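Local structure of ankyrin repeat domain protein (Legionella pneumophila subsp. pneumophila, 6MCA) at residues H93-V96 with D102-K105; L106-G111 with K137-H142; C123-P128 with H143-D148. The protein is a Legionella effector, also called AnkH, with ankyrin repeats and a cysteine protease-like part, which interacts with the LARP7 component of the host 7SK snRNP complex. One frame throughout, in Å; residues are numbered along the deposited sequence.

Contact 1. Residues H93-V96 with D102-K105; sequences HWAV and DMTK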
# COMPACT_ATOMS: atom_id res chain seq x y z
N HIS A 93 -12.09 10.58 5.92
CA HIS A 93 -11.05 9.92 5.15
C HIS A 93 -10.61 10.77 3.97
O HIS A 93 -9.41 10.95 3.72
CB HIS A 93 -11.54 8.56 4.65
CG HIS A 93 -11.37 7.44 5.64
ND1 HIS A 93 -12.38 7.04 6.49
CD2 HIS A 93 -10.32 6.63 5.89
CE1 HIS A 93 -11.95 6.04 7.23
NE2 HIS A 93 -10.71 5.77 6.89
N TRP A 94 -11.58 11.33 3.23
CA TRP A 94 -11.26 12.12 2.05
C TRP A 94 -10.57 13.42 2.43
O TRP A 94 -9.63 13.86 1.75
CB TRP A 94 -12.53 12.39 1.25
CG TRP A 94 -13.09 11.16 0.62
CD1 TRP A 94 -14.15 10.43 1.05
CD2 TRP A 94 -12.61 10.51 -0.56
NE1 TRP A 94 -14.37 9.37 0.21
CE2 TRP A 94 -13.43 9.39 -0.78
CE3 TRP A 94 -11.56 10.76 -1.45
CZ2 TRP A 94 -13.24 8.53 -1.86
CZ3 TRP A 94 -11.37 9.90 -2.52
CH2 TRP A 94 -12.21 8.80 -2.71
N ALA A 95 -11.02 14.07 3.51
CA ALA A 95 -10.38 15.31 3.94
C ALA A 95 -8.95 15.06 4.40
O ALA A 95 -8.05 15.86 4.12
CB ALA A 95 -11.20 15.95 5.06
N VAL A 96 -8.72 13.94 5.09
CA VAL A 96 -7.39 13.67 5.64
C VAL A 96 -6.43 13.24 4.54
O VAL A 96 -5.27 13.67 4.51
CB VAL A 96 -7.50 12.61 6.76
CG1 VAL A 96 -6.16 11.96 7.01
CG2 VAL A 96 -8.04 13.25 8.03
N ASP A 102 -8.34 22.51 7.41
CA ASP A 102 -9.59 23.21 7.69
C ASP A 102 -10.79 22.28 7.54
O ASP A 102 -11.69 22.26 8.39
CB ASP A 102 -9.73 24.42 6.77
CG ASP A 102 -8.65 25.46 7.02
OD1 ASP A 102 -8.18 25.57 8.17
OD2 ASP A 102 -8.27 26.16 6.06
N MET A 103 -10.83 21.50 6.46
CA MET A 103 -11.93 20.56 6.25
C MET A 103 -11.95 19.48 7.32
O MET A 103 -13.02 19.10 7.82
CB MET A 103 -11.85 19.94 4.86
CG MET A 103 -13.00 19.01 4.52
SD MET A 103 -14.52 19.89 4.10
CE MET A 103 -14.00 20.78 2.64
N THR A 104 -10.77 18.97 7.70
CA THR A 104 -10.70 17.96 8.75
C THR A 104 -11.21 18.52 10.07
O THR A 104 -11.95 17.84 10.79
CB THR A 104 -9.26 17.46 8.90
OG1 THR A 104 -8.80 16.93 7.65
CG2 THR A 104 -9.18 16.38 9.97
N LYS A 105 -10.82 19.75 10.41
CA LYS A 105 -11.29 20.37 11.64
C LYS A 105 -12.80 20.60 11.62
O LYS A 105 -13.48 20.36 12.62
CB LYS A 105 -10.55 21.68 11.89
CG LYS A 105 -10.76 22.28 13.27
CD LYS A 105 -10.11 23.65 13.38
CE LYS A 105 -10.36 24.27 14.74
NZ LYS A 105 -9.87 25.68 14.80
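The hydroxyl OG1 of Thr-104 lies against the CB of Ala-95, 3.7 Å away, and the CG2 of Val-96, 3.8 Å away, while its polar need is met by a hydrogen bond back to the carbonyl oxygen of Asp-100, just ahead of helix 101-109. Threonine suits this buried place because that bond back to the chain lets an oxygen rest among methyl groups without a partner across the interface. Its first torsion, -58°, sets OG1 beside the backbone N and CG2 anti to it, and Val-96 CG2 touches both branches, CG2 of Thr-104 at 3.9 Å; these two branched side chains cross obliquely. Ala-95 provides the closest backbone approach, its CA 5.5 Å from that of Thr-104, a spacing that a small methyl fits well. Beside it comes Met-103, whose CG touches Ala-95 CB at 3.6 Å. The methionine chain then bends at chi2 and chi3 and leads its end away from helix 91-97, and its side chain also packs on Ala-71 of helix 68-76. Val-96 also touches Ile-136 and Leu-140 of helix 134-142. Helices 91-97 and 101-109, tightly connected and packed together, form the helix-turn-helix of an ankyrin repeat, predicted for residues 87-119.

Contact 2. Residues L106-G111 with K137-H142; sequences LLLTYG and KQLLYH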
# COMPACT_ATOMS: atom_id res chain seq x y z
N LEU A 106 -13.32 21.05 10.48
CA LEU A 106 -14.77 21.24 10.35
C LEU A 106 -15.51 19.92 10.55
O LEU A 106 -16.51 19.86 11.26
CB LEU A 106 -15.10 21.84 8.98
CG LEU A 106 -16.58 21.84 8.61
CD1 LEU A 106 -17.38 22.74 9.54
CD2 LEU A 106 -16.78 22.25 7.16
N LEU A 107 -15.02 18.85 9.92
CA LEU A 107 -15.68 17.56 10.04
C LEU A 107 -15.61 17.03 11.48
O LEU A 107 -16.61 16.55 12.02
CB LEU A 107 -15.07 16.55 9.07
CG LEU A 107 -15.32 16.83 7.59
CD1 LEU A 107 -14.58 15.84 6.72
CD2 LEU A 107 -16.81 16.81 7.28
N LEU A 108 -14.44 17.13 12.11
CA LEU A 108 -14.29 16.65 13.48
C LEU A 108 -15.13 17.46 14.45
O LEU A 108 -15.61 16.91 15.46
CB LEU A 108 -12.82 16.69 13.89
CG LEU A 108 -11.89 15.65 13.26
CD1 LEU A 108 -10.44 15.96 13.59
CD2 LEU A 108 -12.26 14.25 13.73
N THR A 109 -15.33 18.75 14.18
CA THR A 109 -16.14 19.58 15.07
C THR A 109 -17.57 19.08 15.15
O THR A 109 -18.19 19.11 16.23
CB THR A 109 -16.11 21.03 14.59
OG1 THR A 109 -14.76 21.52 14.61
CG2 THR A 109 -16.98 21.91 15.47
N TYR A 110 -18.12 18.59 14.04
CA TYR A 110 -19.52 18.20 13.97
C TYR A 110 -19.71 16.68 13.95
O TYR A 110 -20.68 16.18 13.37
CB TYR A 110 -20.18 18.84 12.75
CG TYR A 110 -20.31 20.35 12.88
CD1 TYR A 110 -19.28 21.18 12.46
CD2 TYR A 110 -21.44 20.93 13.43
CE1 TYR A 110 -19.38 22.56 12.57
CE2 TYR A 110 -21.55 22.30 13.55
CZ TYR A 110 -20.52 23.11 13.12
OH TYR A 110 -20.63 24.48 13.23
N GLY A 111 -18.79 15.94 14.56
CA GLY A 111 -19.02 14.55 14.88
C GLY A 111 -18.42 13.51 13.95
O GLY A 111 -18.83 12.35 14.02
N LYS A 137 -2.11 14.74 11.96
CA LYS A 137 -2.05 13.68 12.95
C LYS A 137 -2.37 14.21 14.34
O LYS A 137 -3.11 13.58 15.10
CB LYS A 137 -0.67 13.02 12.95
CG LYS A 137 -0.45 12.03 11.82
CD LYS A 137 0.51 10.93 12.25
CE LYS A 137 1.85 11.50 12.70
NZ LYS A 137 2.53 12.25 11.62
N GLN A 138 -1.83 15.38 14.70
CA GLN A 138 -2.10 15.95 16.01
C GLN A 138 -3.54 16.43 16.11
O GLN A 138 -4.17 16.31 17.17
CB GLN A 138 -1.13 17.09 16.30
CG GLN A 138 0.29 16.63 16.55
CD GLN A 138 1.29 17.76 16.55
OE1 GLN A 138 0.94 18.91 16.28
NE2 GLN A 138 2.55 17.45 16.84
N LEU A 139 -4.09 16.97 15.01
CA LEU A 139 -5.50 17.34 15.00
C LEU A 139 -6.38 16.13 15.24
O LEU A 139 -7.37 16.20 15.98
CB LEU A 139 -5.85 18.02 13.68
CG LEU A 139 -7.32 18.43 13.49
CD1 LEU A 139 -7.83 19.23 14.68
CD2 LEU A 139 -7.48 19.22 12.20
N LEU A 140 -6.04 14.99 14.64
CA LEU A 140 -6.82 13.77 14.85
C LEU A 140 -6.63 13.24 16.27
O LEU A 140 -7.58 12.73 16.88
CB LEU A 140 -6.44 12.72 13.82
CG LEU A 140 -6.86 13.03 12.38
CD1 LEU A 140 -6.16 12.11 11.39
CD2 LEU A 140 -8.37 12.93 12.23
N TYR A 141 -5.41 13.33 16.81
CA TYR A 141 -5.16 12.94 18.19
C TYR A 141 -6.03 13.74 19.15
O TYR A 141 -6.63 13.18 20.07
CB TYR A 141 -3.69 13.15 18.55
CG TYR A 141 -2.69 12.31 17.78
CD1 TYR A 141 -3.04 11.10 17.22
CD2 TYR A 141 -1.38 12.75 17.63
CE1 TYR A 141 -2.12 10.34 16.52
CE2 TYR A 141 -0.45 12.00 16.94
CZ TYR A 141 -0.82 10.80 16.38
OH TYR A 141 0.11 10.06 15.69
N HIS A 142 -6.11 15.05 18.94
CA HIS A 142 -6.86 15.92 19.84
C HIS A 142 -8.34 15.55 19.88
O HIS A 142 -9.01 15.79 20.89
CB HIS A 142 -6.68 17.38 19.41
CG HIS A 142 -7.50 18.35 20.20
ND1 HIS A 142 -8.31 19.30 19.61
CD2 HIS A 142 -7.64 18.52 21.54
CE1 HIS A 142 -8.90 20.01 20.55
NE2 HIS A 142 -8.52 19.56 21.73
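Leu-108 carries this contact through one methyl, CD1, which settles between Leu-139 and Leu-140 of helix 134-142. It lies 3.9 Å from Leu-140 CD2 and 4.0 Å from Leu-139 CG, and also rests near the Leu-139 carbonyl oxygen. The side chains of Leu-108 and Leu-140 cross at about a right angle and touch methyl to methyl. Leu-139 reaches the same methyl by another route: with CG anti to its backbone N (chi1 178°), its end swings nearer to Leu-108 than its CB bond alone would suggest. Leucine suits all three places, being long enough to bridge backbones whose nearest CA atoms, those of Leu-108 and Leu-140, stand 8.1 Å apart. The interface is small, three leucines in all, and no hydrogen bond crosses it. Its surroundings soon become polar and solvent-exposed, with Thr-109 and Tyr-110 on one segment and Gln-138 and His-142 on the other. Thr-109 OG1 turns back to the Lys-105 carbonyl oxygen. Beyond Tyr-110, where the chain leaves helical geometry, Gly-111 adopts a positive phi (100°) that glycine tolerates best. Leucine packing between two helices that run in the same general direction is consistent with the side-by-side stacking of ankyrin repeats.

Contact 3. Residues C123-P128 with H143-D148; sequences CVLVYP and HGAKLD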
# COMPACT_ATOMS: atom_id res chain seq x y z
N CYS A 123 -7.81 2.78 8.65
CA CYS A 123 -8.39 3.85 9.45
C CYS A 123 -7.91 5.21 8.97
O CYS A 123 -7.09 5.33 8.06
CB CYS A 123 -8.07 3.64 10.93
SG CYS A 123 -6.36 4.00 11.41
N VAL A 124 -8.44 6.27 9.59
CA VAL A 124 -8.21 7.63 9.14
C VAL A 124 -6.74 8.02 9.26
O VAL A 124 -6.22 8.80 8.46
CB VAL A 124 -9.12 8.60 9.93
CG1 VAL A 124 -8.85 10.05 9.54
CG2 VAL A 124 -10.58 8.24 9.71
N LEU A 125 -6.03 7.46 10.25
CA LEU A 125 -4.66 7.87 10.54
C LEU A 125 -3.62 7.23 9.63
O LEU A 125 -2.47 7.69 9.63
CB LEU A 125 -4.31 7.53 11.99
CG LEU A 125 -4.58 8.57 13.08
CD1 LEU A 125 -4.33 7.96 14.45
CD2 LEU A 125 -3.73 9.81 12.88
N VAL A 126 -3.98 6.21 8.85
CA VAL A 126 -2.98 5.39 8.17
C VAL A 126 -2.15 6.22 7.21
O VAL A 126 -0.91 6.20 7.25
CB VAL A 126 -3.66 4.21 7.46
CG1 VAL A 126 -2.70 3.56 6.47
CG2 VAL A 126 -4.15 3.18 8.47
N TYR A 127 -2.81 6.96 6.32
CA TYR A 127 -2.08 7.70 5.30
C TYR A 127 -1.30 8.88 5.87
O TYR A 127 -0.15 9.10 5.46
CB TYR A 127 -3.04 8.17 4.19
CG TYR A 127 -3.38 7.07 3.21
CD1 TYR A 127 -2.40 6.52 2.40
CD2 TYR A 127 -4.67 6.57 3.11
CE1 TYR A 127 -2.69 5.51 1.50
CE2 TYR A 127 -4.98 5.56 2.21
CZ TYR A 127 -3.99 5.04 1.41
OH TYR A 127 -4.29 4.03 0.52
N PRO A 128 -1.85 9.67 6.80
CA PRO A 128 -1.02 10.70 7.44
C PRO A 128 0.17 10.13 8.20
O PRO A 128 1.23 10.76 8.24
CB PRO A 128 -1.99 11.43 8.37
CG PRO A 128 -3.19 10.56 8.47
CD PRO A 128 -3.27 9.84 7.17
N HIS A 143 -8.86 14.96 18.80
CA HIS A 143 -10.27 14.60 18.72
C HIS A 143 -10.51 13.11 18.95
O HIS A 143 -11.63 12.64 18.77
CB HIS A 143 -10.85 15.04 17.38
CG HIS A 143 -11.10 16.51 17.29
ND1 HIS A 143 -12.28 17.08 17.71
CD2 HIS A 143 -10.33 17.52 16.84
CE1 HIS A 143 -12.23 18.39 17.51
NE2 HIS A 143 -11.05 18.68 16.99
N GLY A 144 -9.48 12.36 19.34
CA GLY A 144 -9.66 11.00 19.82
C GLY A 144 -9.11 9.88 18.96
O GLY A 144 -9.38 8.71 19.27
N ALA A 145 -8.34 10.18 17.92
CA ALA A 145 -7.81 9.12 17.07
C ALA A 145 -6.77 8.29 17.82
O ALA A 145 -5.95 8.83 18.57
CB ALA A 145 -7.19 9.72 15.80
N LYS A 146 -6.82 6.98 17.62
CA LYS A 146 -5.92 6.04 18.29
C LYS A 146 -4.85 5.58 17.31
O LYS A 146 -5.16 4.97 16.28
CB LYS A 146 -6.70 4.85 18.85
CG LYS A 146 -7.89 5.24 19.72
CD LYS A 146 -7.45 6.03 20.94
CE LYS A 146 -8.62 6.28 21.88
NZ LYS A 146 -8.22 7.09 23.07
N LEU A 147 -3.58 5.85 17.65
CA LEU A 147 -2.48 5.59 16.73
C LEU A 147 -2.19 4.11 16.57
O LEU A 147 -1.73 3.68 15.50
CB LEU A 147 -1.23 6.33 17.22
CG LEU A 147 0.04 6.25 16.38
CD1 LEU A 147 -0.22 6.79 14.99
CD2 LEU A 147 1.18 7.00 17.04
N ASP A 148 -2.45 3.31 17.61
CA ASP A 148 -2.10 1.89 17.56
C ASP A 148 -2.84 1.16 16.45
O ASP A 148 -2.29 0.23 15.85
CB ASP A 148 -2.37 1.24 18.91
CG ASP A 148 -1.31 1.56 19.94
OD1 ASP A 148 -0.15 1.81 19.55
OD2 ASP A 148 -1.63 1.56 21.15
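Leu-125 pushes its CD1 methyl against residues 145-147, touching Ala-145 CB at 3.6 Å and the carbonyl oxygen of Lys-146 at the same distance. Leu-125 CD1 also lies 3.8 Å from Leu-147 CA, and the contact between the two leucine CD1 atoms is looser. Leu-125 CG stands 3.9 Å from Ala-145 CB, so the alanine methyl lies alongside the fork of the leucine; a small residue suits a spot so close to the branch. Lys-146 offers its carbonyl here, while its CB points away and its side chain belongs to the exposed surface.

In the next shell, a type I turn from Cys-123 to Val-126 presents Leu-125. Cys-123 SG accepts a weak capping bond from Leu-125 N, 3.7 Å long, at the entrance to helix 126-131. On the facing segment, a Schellman motif ends helix 134-142: Gly-144, with its positive phi, reverses the chain, and Ala-145 N returns to Leu-140 O. Asn-115 holds the backbone here through hydrogen bonds to Lys-146 N and Gly-144 O. Around this contact, Leu-140 of helix 134-142 touches both Leu-125 and Ala-145, Ala-150 of helix 147-162 covers another part of Leu-125, and Lys-146 reaches Ala-174 in the loop joining strands 168-172 and 178-182.

All three contacts lie within the ankyrin region and are chiefly apolar, with no hydrogen bond across any of their interfaces. Contacts 1 and 2 share helix 101-109: the first is fully buried and pairs it with helix 91-97, whereas the second joins it to helix 134-142 at an edge bordered by exposed residues. Contact 3 is partly buried and built from a turn and an extended stretch at helix ends, so backbone groups and capping matter more there. Leu-140 connects the last two, since its CD1 packs on Leu-125 CD2 at 3.7 Å. Val-96 links contact 1 to both others, through Leu-140 and through Val-124 and Pro-128.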